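Local coordinates for bartonella effector protein (Bep) substrate of VirB T4SS (Bartonella clarridgeiae, PDB 4YK2) that is an effector whose BID domain, the part described here, probably serves as the signal for its translocation through the VirB type IV secretion system, at residues Ile71-Leu76 and Glu111-Tyr116. Sequence-based numbering, arbitrary orientation. Where two conformers were deposited one is given.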
ATOM      1  N   ILE A  71     -10.614  -1.403  -6.557  1.00 25.92           N
ATOM      2  CA  ILE A  71     -10.745  -2.862  -6.633  1.00 27.04           C
ATOM      3  C   ILE A  71      -9.694  -3.560  -5.771  1.00 25.09           C
ATOM      4  O   ILE A  71      -9.995  -4.452  -4.978  1.00 25.50           O
ATOM      5  CB  ILE A  71     -10.646  -3.338  -8.099  1.00 36.15           C
ATOM      6  CG1 ILE A  71     -11.949  -3.026  -8.838  1.00 42.41           C
ATOM      7  CG2 ILE A  71     -10.355  -4.838  -8.164  1.00 35.65           C
ATOM      8  CD1 ILE A  71     -11.826  -3.088 -10.358  1.00 44.37           C
ATOM      9  N   ILE A  72      -8.450  -3.141  -5.934  1.00 23.24           N
ATOM     10  CA  ILE A  72      -7.354  -3.682  -5.153  1.00 26.37           C
ATOM     11  C   ILE A  72      -7.543  -3.444  -3.645  1.00 26.46           C
ATOM     12  O   ILE A  72      -7.336  -4.359  -2.844  1.00 23.67           O
ATOM     13  CB  ILE A  72      -6.033  -3.112  -5.674  1.00 25.35           C
ATOM     14  CG1 ILE A  72      -5.735  -3.740  -7.049  1.00 22.25           C
ATOM     15  CG2 ILE A  72      -4.897  -3.388  -4.689  1.00 20.53           C
ATOM     16  CD1 ILE A  72      -4.674  -2.999  -7.879  1.00 20.67           C
ATOM     17  N   SER A  73      -7.986  -2.243  -3.270  1.00 21.94           N
ATOM     18  CA  SER A  73      -8.193  -1.884  -1.863  1.00 22.82           C
ATOM     19  C   SER A  73      -9.287  -2.690  -1.196  1.00 22.55           C
ATOM     20  O   SER A  73      -9.155  -3.081  -0.037  1.00 24.87           O
ATOM     21  CB  SER A  73      -8.538  -0.389  -1.734  1.00 24.88           C
ATOM     22  OG  SER A  73      -7.419   0.380  -2.126  1.00 34.17           O
ATOM     23  N   ASN A  74     -10.378  -2.907  -1.919  1.00 26.98           N
ATOM     24  CA  ASN A  74     -11.492  -3.719  -1.439  0.58 29.16           C
ATOM     25  C   ASN A  74     -11.064  -5.156  -1.169  1.00 28.77           C
ATOM     26  O   ASN A  74     -11.446  -5.766  -0.167  1.00 24.70           O
ATOM     27  CB  ASN A  74     -12.636  -3.713  -2.453  0.58 26.91           C
ATOM     28  CG  ASN A  74     -13.797  -4.568  -2.016  0.58 29.13           C
ATOM     29  OD1 ASN A  74     -14.557  -4.189  -1.124  0.58 38.70           O
ATOM     30  ND2 ASN A  74     -13.948  -5.732  -2.639  0.58 28.41           N
ATOM     31  N   THR A  75     -10.276  -5.710  -2.086  1.00 24.46           N
ATOM     32  CA  THR A  75      -9.752  -7.063  -1.895  1.00 25.70           C
ATOM     33  C   THR A  75      -8.830  -7.105  -0.681  1.00 23.56           C
ATOM     34  O   THR A  75      -8.886  -8.035   0.120  1.00 20.98           O
ATOM     35  CB  THR A  75      -8.992  -7.571  -3.136  1.00 23.96           C
ATOM     36  OG1 THR A  75      -9.916  -7.716  -4.224  1.00 25.96           O
ATOM     37  CG2 THR A  75      -8.330  -8.922  -2.841  1.00 19.84           C
ATOM     38  N   LEU A  76      -8.007  -6.076  -0.517  1.00 21.25           N
ATOM     39  CA  LEU A  76      -7.071  -6.048   0.605  1.00 22.35           C
ATOM     40  C   LEU A  76      -7.812  -5.953   1.943  1.00 24.71           C
ATOM     41  O   LEU A  76      -7.417  -6.578   2.934  1.00 24.84           O
ATOM     42  CB  LEU A  76      -6.096  -4.876   0.456  1.00 21.71           C
ATOM     43  CG  LEU A  76      -4.931  -4.815   1.436  1.00 21.96           C
ATOM     44  CD1 LEU A  76      -4.142  -6.107   1.421  1.00 26.21           C
ATOM     45  CD2 LEU A  76      -4.010  -3.623   1.081  1.00 18.26           C
ATOM     46  N   GLU A 111      -4.866   2.626   3.621  1.00 23.29           N
ATOM     47  CA  GLU A 111      -4.803   4.088   3.568  1.00 26.80           C
ATOM     48  C   GLU A 111      -3.565   4.567   2.835  1.00 24.90           C
ATOM     49  O   GLU A 111      -3.620   5.533   2.080  1.00 26.23           O
ATOM     50  CB  GLU A 111      -4.825   4.694   4.970  1.00 29.56           C
ATOM     51  CG  GLU A 111      -6.161   4.578   5.660  1.00 44.57           C
ATOM     52  CD  GLU A 111      -6.234   5.411   6.927  1.00 52.26           C
ATOM     53  OE1 GLU A 111      -5.576   6.478   6.987  1.00 53.13           O
ATOM     54  OE2 GLU A 111      -6.943   4.993   7.860  1.00 51.04           O
ATOM     55  N   ALA A 112      -2.445   3.889   3.047  1.00 24.54           N
ATOM     56  CA  ALA A 112      -1.203   4.307   2.410  1.00 25.38           C
ATOM     57  C   ALA A 112      -1.277   4.087   0.902  1.00 28.90           C
ATOM     58  O   ALA A 112      -0.748   4.879   0.126  1.00 28.02           O
ATOM     59  CB  ALA A 112      -0.027   3.570   3.003  1.00 25.62           C
ATOM     60  N   ILE A 113      -1.961   3.026   0.489  1.00 27.17           N
ATOM     61  CA  ILE A 113      -2.151   2.758  -0.931  1.00 23.55           C
ATOM     62  C   ILE A 113      -3.062   3.816  -1.557  1.00 22.91           C
ATOM     63  O   ILE A 113      -2.812   4.269  -2.675  1.00 28.09           O
ATOM     64  CB  ILE A 113      -2.692   1.327  -1.149  1.00 23.14           C
ATOM     65  CG1 ILE A 113      -1.596   0.306  -0.839  1.00 20.38           C
ATOM     66  CG2 ILE A 113      -3.200   1.141  -2.583  1.00 24.22           C
ATOM     67  CD1 ILE A 113      -2.113  -1.141  -0.759  1.00 20.65           C
ATOM     68  N   HIS A 114      -4.101   4.237  -0.838  1.00 25.75           N
ATOM     69  CA  HIS A 114      -4.970   5.311  -1.332  1.00 25.80           C
ATOM     70  C   HIS A 114      -4.188   6.626  -1.464  1.00 29.79           C
ATOM     71  O   HIS A 114      -4.351   7.352  -2.449  1.00 26.90           O
ATOM     72  CB  HIS A 114      -6.181   5.520  -0.417  1.00 32.01           C
ATOM     73  CG  HIS A 114      -7.333   4.607  -0.709  1.00 48.22           C
ATOM     74  ND1 HIS A 114      -8.148   4.761  -1.812  1.00 53.40           N
ATOM     75  CD2 HIS A 114      -7.821   3.538  -0.029  1.00 47.71           C
ATOM     76  CE1 HIS A 114      -9.074   3.816  -1.809  1.00 50.61           C
ATOM     77  NE2 HIS A 114      -8.902   3.065  -0.733  1.00 39.29           N
ATOM     78  N   LYS A 115      -3.339   6.928  -0.485  1.00 25.57           N
ATOM     79  CA  LYS A 115      -2.499   8.135  -0.553  1.00 27.88           C
ATOM     80  C   LYS A 115      -1.509   8.078  -1.714  1.00 31.08           C
ATOM     81  O   LYS A 115      -1.314   9.067  -2.416  1.00 28.61           O
ATOM     82  CB  LYS A 115      -1.749   8.346   0.757  1.00 27.39           C
ATOM     83  CG  LYS A 115      -2.638   8.806   1.898  1.00 33.68           C
ATOM     84  CD  LYS A 115      -1.829   9.099   3.145  1.00 36.87           C
ATOM     85  CE  LYS A 115      -2.757   9.430   4.313  1.00 48.29           C
ATOM     86  NZ  LYS A 115      -2.070   9.308   5.627  1.00 50.77           N
ATOM     87  N   TYR A 116      -0.887   6.916  -1.907  1.00 26.58           N
ATOM     88  CA  TYR A 116       0.000   6.684  -3.039  1.00 24.08           C
ATOM     89  C   TYR A 116      -0.732   6.933  -4.359  1.00 25.77           C
ATOM     90  O   TYR A 116      -0.256   7.685  -5.218  1.00 25.87           O
ATOM     91  CB  TYR A 116       0.555   5.250  -2.975  1.00 20.42           C
ATOM     92  CG  TYR A 116       1.327   4.819  -4.199  1.00 24.66           C
ATOM     93  CD1 TYR A 116       2.667   5.158  -4.357  1.00 25.88           C
ATOM     94  CD2 TYR A 116       0.723   4.049  -5.185  1.00 27.64           C
ATOM     95  CE1 TYR A 116       3.368   4.762  -5.468  1.00 26.66           C
ATOM     96  CE2 TYR A 116       1.417   3.647  -6.301  1.00 26.37           C
ATOM     97  CZ  TYR A 116       2.743   4.002  -6.433  1.00 27.72           C
ATOM     98  OH  TYR A 116       3.434   3.593  -7.544  1.00 31.89           O
TER
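Ser73, Leu76, Ile113 and His114 form a small, mostly buried helix-helix contact in the four-helix bundle of the BID domain. It joins helix 69-78 to helix 106-123. The two segments run almost exactly antiparallel, at 173°, and their axes come no closer than 10.4 Å. Ser73 lies level with Ile113, their CA atoms 7.7 Å apart. The apolar half of the contact is Leu76 against Ile113. Leu76 carries CG anti to its own N (chi1 -172°), and CD2 reaches across toward the other helix. Ile113 meets it with CD1, at the end of its CG1 branch, and the two side chains meet at an angle. Ile62 of helix 56-64 also packs on Ile113, while Phe83, Leu109 and Val110 touch Leu76, so the methyl pair belongs to a wider apolar core. At the more open border the His114 ring comes alongside Ser73. It takes Ser73 OG obliquely, with NE2 3.4 Å from that oxygen and 3.6 Å from Ser73 CB. The Ser73 hydroxyl is hydrogen-bonded to Thr69 O, one turn back in its own helix. Between segments 71-76 and 111-116, Leu76 CD2 and Ile113 CD1 come within 3.6 Å.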